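Type II restriction enzyme MUNI (Mycoplasma, PDB 1D02) recognises the double-stranded DNA sequence 5'-CAATTG-3' as a homodimer and cleaves it after the first C, leaving fragments with 5'-phosphate ends. Local coordinates at residues Leu146-Thr157 against Tyr173-Pro182. The protein carries 1 engineered substitution. Sequence-based numbering, arbitrary orientation.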
ATOM      1  N   LEU D 146       6.329  -9.765   8.975  1.00  8.58           N
ATOM      2  CA  LEU D 146       6.436  -9.393   7.563  1.00  8.99           C
ATOM      3  C   LEU D 146       7.925  -9.142   7.314  1.00  7.89           C
ATOM      4  O   LEU D 146       8.665  -8.809   8.239  1.00  8.49           O
ATOM      5  CB  LEU D 146       5.610  -8.141   7.267  1.00  9.11           C
ATOM      6  CG  LEU D 146       4.126  -8.341   7.624  1.00 11.00           C
ATOM      7  CD1 LEU D 146       3.321  -7.109   7.191  1.00 12.70           C
ATOM      8  CD2 LEU D 146       3.576  -9.599   6.936  1.00 12.75           C
ATOM      9  N   PRO D 147       8.378  -9.260   6.059  1.00  7.69           N
ATOM     10  CA  PRO D 147       9.788  -9.074   5.691  1.00  7.77           C
ATOM     11  C   PRO D 147      10.309  -7.653   5.567  1.00  7.69           C
ATOM     12  O   PRO D 147      11.415  -7.452   5.074  1.00  8.15           O
ATOM     13  CB  PRO D 147       9.884  -9.826   4.369  1.00  7.69           C
ATOM     14  CG  PRO D 147       8.520  -9.538   3.746  1.00  7.69           C
ATOM     15  CD  PRO D 147       7.574  -9.716   4.908  1.00  7.69           C
ATOM     16  N   PHE D 148       9.514  -6.675   5.990  1.00  7.69           N
ATOM     17  CA  PHE D 148       9.936  -5.282   5.884  1.00  8.28           C
ATOM     18  C   PHE D 148       9.657  -4.546   7.177  1.00  7.69           C
ATOM     19  O   PHE D 148       8.916  -5.032   8.039  1.00  7.69           O
ATOM     20  CB  PHE D 148       9.188  -4.593   4.731  1.00  7.77           C
ATOM     21  CG  PHE D 148       7.687  -4.574   4.910  1.00  7.69           C
ATOM     22  CD1 PHE D 148       7.073  -3.548   5.629  1.00  8.22           C
ATOM     23  CD2 PHE D 148       6.893  -5.578   4.362  1.00  8.58           C
ATOM     24  CE1 PHE D 148       5.682  -3.519   5.798  1.00  7.84           C
ATOM     25  CE2 PHE D 148       5.508  -5.563   4.520  1.00  7.69           C
ATOM     26  CZ  PHE D 148       4.887  -4.540   5.235  1.00  7.82           C
ATOM     27  N   TRP D 149      10.256  -3.368   7.307  1.00  7.69           N
ATOM     28  CA  TRP D 149      10.070  -2.547   8.496  1.00  7.69           C
ATOM     29  C   TRP D 149       9.942  -1.106   8.037  1.00  7.69           C
ATOM     30  O   TRP D 149      10.855  -0.572   7.409  1.00  7.69           O
ATOM     31  CB  TRP D 149      11.283  -2.712   9.418  1.00  7.69           C
ATOM     32  CG  TRP D 149      11.202  -1.936  10.701  1.00  8.03           C
ATOM     33  CD1 TRP D 149      10.077  -1.627  11.409  1.00  7.69           C
ATOM     34  CD2 TRP D 149      12.310  -1.462  11.472  1.00  7.69           C
ATOM     35  NE1 TRP D 149      10.419  -0.985  12.586  1.00  8.18           N
ATOM     36  CE2 TRP D 149      11.784  -0.874  12.646  1.00  7.69           C
ATOM     37  CE3 TRP D 149      13.703  -1.483  11.290  1.00  7.69           C
ATOM     38  CZ2 TRP D 149      12.598  -0.307  13.641  1.00  7.69           C
ATOM     39  CZ3 TRP D 149      14.518  -0.918  12.281  1.00  8.15           C
ATOM     40  CH2 TRP D 149      13.956  -0.339  13.439  1.00  7.69           C
ATOM     41  N   VAL D 150       8.806  -0.486   8.352  1.00  7.69           N
ATOM     42  CA  VAL D 150       8.565   0.898   7.955  1.00  7.69           C
ATOM     43  C   VAL D 150       8.744   1.779   9.197  1.00  7.69           C
ATOM     44  O   VAL D 150       8.105   1.559  10.227  1.00  7.69           O
ATOM     45  CB  VAL D 150       7.130   1.092   7.388  1.00  7.69           C
ATOM     46  CG1 VAL D 150       6.890   2.563   7.073  1.00  7.69           C
ATOM     47  CG2 VAL D 150       6.927   0.248   6.095  1.00  7.69           C
ATOM     48  N   VAL D 151       9.668   2.731   9.104  1.00  7.69           N
ATOM     49  CA  VAL D 151       9.902   3.671  10.200  1.00  7.69           C
ATOM     50  C   VAL D 151       9.275   5.009   9.823  1.00  7.77           C
ATOM     51  O   VAL D 151       9.614   5.584   8.771  1.00  7.69           O
ATOM     52  CB  VAL D 151      11.405   3.858  10.458  1.00  7.69           C
ATOM     53  CG1 VAL D 151      11.617   4.911  11.549  1.00  7.69           C
ATOM     54  CG2 VAL D 151      12.024   2.506  10.880  1.00  7.69           C
ATOM     55  N   PHE D 152       8.340   5.477  10.648  1.00  7.69           N
ATOM     56  CA  PHE D 152       7.664   6.760  10.418  1.00  7.74           C
ATOM     57  C   PHE D 152       8.385   7.819  11.244  1.00  8.68           C
ATOM     58  O   PHE D 152       8.885   7.526  12.337  1.00  7.69           O
ATOM     59  CB  PHE D 152       6.192   6.692  10.837  1.00  7.69           C
ATOM     60  CG  PHE D 152       5.352   5.760   9.989  1.00  7.69           C
ATOM     61  CD1 PHE D 152       5.122   4.441  10.391  1.00  8.04           C
ATOM     62  CD2 PHE D 152       4.808   6.194   8.791  1.00  7.69           C
ATOM     63  CE1 PHE D 152       4.359   3.561   9.607  1.00  7.69           C
ATOM     64  CE2 PHE D 152       4.042   5.327   7.993  1.00  7.69           C
ATOM     65  CZ  PHE D 152       3.815   4.006   8.398  1.00  7.70           C
ATOM     66  N   GLU D 153       8.409   9.043  10.723  1.00  7.69           N
ATOM     67  CA  GLU D 153       9.100  10.171  11.364  1.00  7.69           C
ATOM     68  C   GLU D 153       8.273  11.415  11.098  1.00  7.69           C
ATOM     69  O   GLU D 153       7.474  11.429  10.162  1.00  7.69           O
ATOM     70  CB  GLU D 153      10.482  10.384  10.727  1.00  7.87           C
ATOM     71  CG  GLU D 153      11.472   9.238  10.962  1.00  7.93           C
ATOM     72  CD  GLU D 153      12.830   9.432  10.266  1.00  9.95           C
ATOM     73  OE1 GLU D 153      13.039  10.439   9.558  1.00  9.58           O
ATOM     74  OE2 GLU D 153      13.694   8.534  10.418  1.00  8.60           O
ATOM     75  N   GLY D 154       8.486  12.459  11.898  1.00  7.69           N
ATOM     76  CA  GLY D 154       7.744  13.702  11.696  1.00  7.69           C
ATOM     77  C   GLY D 154       6.514  13.798  12.584  1.00  8.38           C
ATOM     78  O   GLY D 154       6.220  12.901  13.384  1.00  7.69           O
ATOM     79  N   ASP D 155       5.763  14.885  12.446  1.00  7.74           N
ATOM     80  CA  ASP D 155       4.575  15.042  13.285  1.00  7.69           C
ATOM     81  C   ASP D 155       3.518  13.946  13.081  1.00  7.69           C
ATOM     82  O   ASP D 155       2.661  13.733  13.948  1.00  7.69           O
ATOM     83  CB  ASP D 155       3.984  16.446  13.071  1.00  7.69           C
ATOM     84  CG  ASP D 155       4.801  17.517  13.761  1.00  9.30           C
ATOM     85  OD1 ASP D 155       4.691  18.703  13.391  1.00  9.06           O
ATOM     86  OD2 ASP D 155       5.550  17.175  14.690  1.00  8.88           O
ATOM     87  N   ILE D 156       3.569  13.225  11.960  1.00  7.69           N
ATOM     88  CA  ILE D 156       2.592  12.152  11.759  1.00  7.69           C
ATOM     89  C   ILE D 156       2.657  11.162  12.918  1.00  7.69           C
ATOM     90  O   ILE D 156       1.636  10.590  13.309  1.00  8.41           O
ATOM     91  CB  ILE D 156       2.836  11.403  10.408  1.00  8.25           C
ATOM     92  CG1 ILE D 156       1.782  10.311  10.194  1.00  7.69           C
ATOM     93  CG2 ILE D 156       4.245  10.813  10.375  1.00  7.69           C
ATOM     94  CD1 ILE D 156       1.884   9.624   8.791  1.00  7.69           C
ATOM     95  N   THR D 157       3.838  11.002  13.509  1.00  7.69           N
ATOM     96  CA  THR D 157       4.012  10.033  14.598  1.00  7.69           C
ATOM     97  C   THR D 157       3.293  10.387  15.884  1.00  7.78           C
ATOM     98  O   THR D 157       3.229   9.569  16.801  1.00  7.69           O
ATOM     99  CB  THR D 157       5.494   9.836  14.964  1.00  8.11           C
ATOM    100  OG1 THR D 157       6.032  11.081  15.418  1.00  7.69           O
ATOM    101  CG2 THR D 157       6.289   9.362  13.764  1.00  7.69           C
ATOM    102  N   TYR D 173       0.484  -7.431  12.924  1.00 10.30           N
ATOM    103  CA  TYR D 173       1.899  -7.295  12.556  1.00  9.36           C
ATOM    104  C   TYR D 173       2.375  -5.934  13.082  1.00  9.46           C
ATOM    105  O   TYR D 173       3.035  -5.178  12.362  1.00  8.89           O
ATOM    106  CB  TYR D 173       2.099  -7.337  11.030  1.00  9.24           C
ATOM    107  CG  TYR D 173       1.641  -8.620  10.400  1.00 10.85           C
ATOM    108  CD1 TYR D 173       0.394  -8.716   9.794  1.00 11.86           C
ATOM    109  CD2 TYR D 173       2.451  -9.745  10.419  1.00 11.71           C
ATOM    110  CE1 TYR D 173      -0.033  -9.899   9.217  1.00 14.36           C
ATOM    111  CE2 TYR D 173       2.026 -10.952   9.840  1.00 13.84           C
ATOM    112  CZ  TYR D 173       0.788 -11.013   9.241  1.00 15.15           C
ATOM    113  OH  TYR D 173       0.374 -12.179   8.625  1.00 18.68           O
ATOM    114  N   GLN D 174       2.038  -5.626  14.335  1.00 10.32           N
ATOM    115  CA  GLN D 174       2.420  -4.348  14.925  1.00 11.20           C
ATOM    116  C   GLN D 174       3.908  -4.074  14.961  1.00 10.94           C
ATOM    117  O   GLN D 174       4.312  -2.916  14.907  1.00 12.80           O
ATOM    118  CB  GLN D 174       1.872  -4.227  16.350  1.00 11.80           C
ATOM    119  CG  GLN D 174       0.372  -4.102  16.411  1.00 12.29           C
ATOM    120  CD  GLN D 174      -0.131  -2.853  15.710  1.00 10.99           C
ATOM    121  OE1 GLN D 174       0.242  -1.736  16.075  1.00 14.12           O
ATOM    122  NE2 GLN D 174      -0.991  -3.033  14.717  1.00  8.24           N
ATOM    123  N   ASP D 175       4.737  -5.116  15.013  1.00 11.67           N
ATOM    124  CA  ASP D 175       6.167  -4.890  15.099  1.00 10.48           C
ATOM    125  C   ASP D 175       6.828  -4.536  13.771  1.00  9.91           C
ATOM    126  O   ASP D 175       8.025  -4.237  13.742  1.00  9.02           O
ATOM    127  CB  ASP D 175       6.877  -6.111  15.705  1.00 12.28           C
ATOM    128  CG  ASP D 175       6.426  -6.407  17.135  1.00 13.96           C
ATOM    129  OD1 ASP D 175       5.851  -5.517  17.799  1.00 15.68           O
ATOM    130  OD2 ASP D 175       6.666  -7.544  17.603  1.00 13.37           O
ATOM    131  N   ASN D 176       6.059  -4.585  12.678  1.00  7.80           N
ATOM    132  CA  ASN D 176       6.599  -4.260  11.368  1.00  7.74           C
ATOM    133  C   ASN D 176       6.637  -2.763  11.029  1.00  7.82           C
ATOM    134  O   ASN D 176       6.980  -2.382   9.917  1.00  7.69           O
ATOM    135  CB  ASN D 176       5.892  -5.087  10.295  1.00  7.69           C
ATOM    136  CG  ASN D 176       6.398  -6.525  10.288  1.00  8.65           C
ATOM    137  OD1 ASN D 176       5.675  -7.452  10.651  1.00  7.92           O
ATOM    138  ND2 ASN D 176       7.663  -6.699   9.928  1.00  7.69           N
ATOM    139  N   TYR D 177       6.269  -1.918  11.993  1.00  7.88           N
ATOM    140  CA  TYR D 177       6.456  -0.479  11.798  1.00  7.69           C
ATOM    141  C   TYR D 177       6.940   0.086  13.123  1.00  7.70           C
ATOM    142  O   TYR D 177       6.798  -0.565  14.168  1.00  7.69           O
ATOM    143  CB  TYR D 177       5.166   0.238  11.372  1.00  7.69           C
ATOM    144  CG  TYR D 177       4.144   0.381  12.471  1.00  7.84           C
ATOM    145  CD1 TYR D 177       4.142   1.497  13.309  1.00  9.13           C
ATOM    146  CD2 TYR D 177       3.192  -0.603  12.671  1.00  8.14           C
ATOM    147  CE1 TYR D 177       3.205   1.624  14.326  1.00  9.26           C
ATOM    148  CE2 TYR D 177       2.245  -0.495  13.671  1.00  9.84           C
ATOM    149  CZ  TYR D 177       2.253   0.621  14.496  1.00  9.43           C
ATOM    150  OH  TYR D 177       1.297   0.709  15.472  1.00 10.00           O
ATOM    151  N   PHE D 178       7.554   1.264  13.085  1.00  7.69           N
ATOM    152  CA  PHE D 178       7.982   1.922  14.326  1.00  8.24           C
ATOM    153  C   PHE D 178       7.793   3.416  14.144  1.00  7.69           C
ATOM    154  O   PHE D 178       8.133   3.961  13.086  1.00  7.99           O
ATOM    155  CB  PHE D 178       9.455   1.633  14.647  1.00  7.69           C
ATOM    156  CG  PHE D 178       9.973   2.405  15.829  1.00  7.69           C
ATOM    157  CD1 PHE D 178       9.622   2.043  17.139  1.00  9.05           C
ATOM    158  CD2 PHE D 178      10.815   3.498  15.640  1.00  7.69           C
ATOM    159  CE1 PHE D 178      10.115   2.766  18.241  1.00  9.85           C
ATOM    160  CE2 PHE D 178      11.308   4.223  16.734  1.00  7.80           C
ATOM    161  CZ  PHE D 178      10.961   3.857  18.027  1.00  8.67           C
ATOM    162  N   MET D 179       7.247   4.064  15.168  1.00  7.69           N
ATOM    163  CA  MET D 179       7.005   5.512  15.160  1.00  7.88           C
ATOM    164  C   MET D 179       8.181   6.166  15.883  1.00  7.69           C
ATOM    165  O   MET D 179       8.261   6.088  17.112  1.00  7.69           O
ATOM    166  CB  MET D 179       5.714   5.843  15.929  1.00  7.88           C
ATOM    167  CG  MET D 179       4.475   5.197  15.371  1.00 11.85           C
ATOM    168  SD  MET D 179       3.887   6.118  13.954  1.00 17.28           S
ATOM    169  CE  MET D 179       2.421   5.202  13.510  1.00 15.61           C
ATOM    170  N   TRP D 180       9.088   6.799  15.137  1.00  7.69           N
ATOM    171  CA  TRP D 180      10.247   7.436  15.755  1.00  7.69           C
ATOM    172  C   TRP D 180       9.850   8.898  15.923  1.00  7.70           C
ATOM    173  O   TRP D 180       9.937   9.690  14.989  1.00  7.69           O
ATOM    174  CB  TRP D 180      11.478   7.288  14.856  1.00  7.69           C
ATOM    175  CG  TRP D 180      12.784   7.557  15.582  1.00  9.08           C
ATOM    176  CD1 TRP D 180      12.972   7.626  16.939  1.00  9.43           C
ATOM    177  CD2 TRP D 180      14.062   7.802  14.985  1.00  7.69           C
ATOM    178  NE1 TRP D 180      14.293   7.905  17.219  1.00  8.50           N
ATOM    179  CE2 TRP D 180      14.982   8.021  16.038  1.00  7.69           C
ATOM    180  CE3 TRP D 180      14.519   7.861  13.663  1.00  7.69           C
ATOM    181  CZ2 TRP D 180      16.324   8.298  15.810  1.00  8.01           C
ATOM    182  CZ3 TRP D 180      15.875   8.137  13.431  1.00  7.86           C
ATOM    183  CH2 TRP D 180      16.757   8.351  14.499  1.00  8.12           C
ATOM    184  N   ARG D 181       9.427   9.232  17.142  1.00  7.69           N
ATOM    185  CA  ARG D 181       8.921  10.567  17.435  1.00  9.03           C
ATOM    186  C   ARG D 181       9.953  11.673  17.553  1.00 11.09           C
ATOM    187  O   ARG D 181      11.127  11.417  17.830  1.00 10.80           O
ATOM    188  CB  ARG D 181       8.031  10.493  18.691  1.00  8.67           C
ATOM    189  CG  ARG D 181       6.834   9.536  18.470  1.00  8.34           C
ATOM    190  CD  ARG D 181       5.773   9.462  19.593  1.00 11.60           C
ATOM    191  NE  ARG D 181       4.607   8.771  19.026  1.00 11.73           N
ATOM    192  CZ  ARG D 181       4.359   7.466  19.124  1.00 11.61           C
ATOM    193  NH1 ARG D 181       5.170   6.663  19.814  1.00 13.87           N
ATOM    194  NH2 ARG D 181       3.348   6.943  18.451  1.00 12.11           N
ATOM    195  N   PRO D 182       9.531  12.921  17.335  1.00 13.05           N
ATOM    196  CA  PRO D 182      10.413  14.088  17.417  1.00 17.03           C
ATOM    197  C   PRO D 182      11.044  14.065  18.817  1.00 19.14           C
ATOM    198  O   PRO D 182      10.388  13.729  19.810  1.00 21.37           O
ATOM    199  CB  PRO D 182       9.432  15.259  17.279  1.00 15.91           C
ATOM    200  CG  PRO D 182       8.390  14.717  16.360  1.00 13.94           C
ATOM    201  CD  PRO D 182       8.166  13.313  16.914  1.00 13.31           C
TER
HETATM  202  O   HOH W   1      10.096  12.282  14.188  1.00  9.60           O
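Asn176 ND2 is shared by two backbone carbonyls: it donates to Phe148 O at 2.8 Å and, weakly and more bent, to Leu146 O. The other end of the amide, Asn176 OD1, accepts from Leu146 N at 2.9 Å, straight at the hydrogen (166°) though the donor is tilted from the carbonyl plane; two sound bonds and one weak one thus hold the carboxamide rotation. Leu146 also lays CD2 over one face of the Tyr173 ring, 3.7 Å from its centroid, a CH-pi contact. Four backbone bonds then run from strand 148-153 to Asn176 and strand 177-180, from Val150 N to Asn176 O through to Trp180 N to Phe152 O. Beyond them, one water bridges Gly154 N and Trp180 O. On one sheet face Met179 SD lies 3.9 Å from Phe152 CB and oblique to that ring, a Met-aromatic contact. On the other, Trp149, its CG anti to the backbone N (chi1 -179°), lies alongside Phe178, with NE1 3.5 Å from Phe178 CB. At the far end, Arg181 NE donates to Thr157 O at 2.7 Å from above the carbonyl plane, and NH2 adds a weak second bond. With helix 160-170 linking these parallel neighbours, the arrangement is a beta-alpha-beta crossover in the mixed sheet of a PDDEXK-clan nuclease.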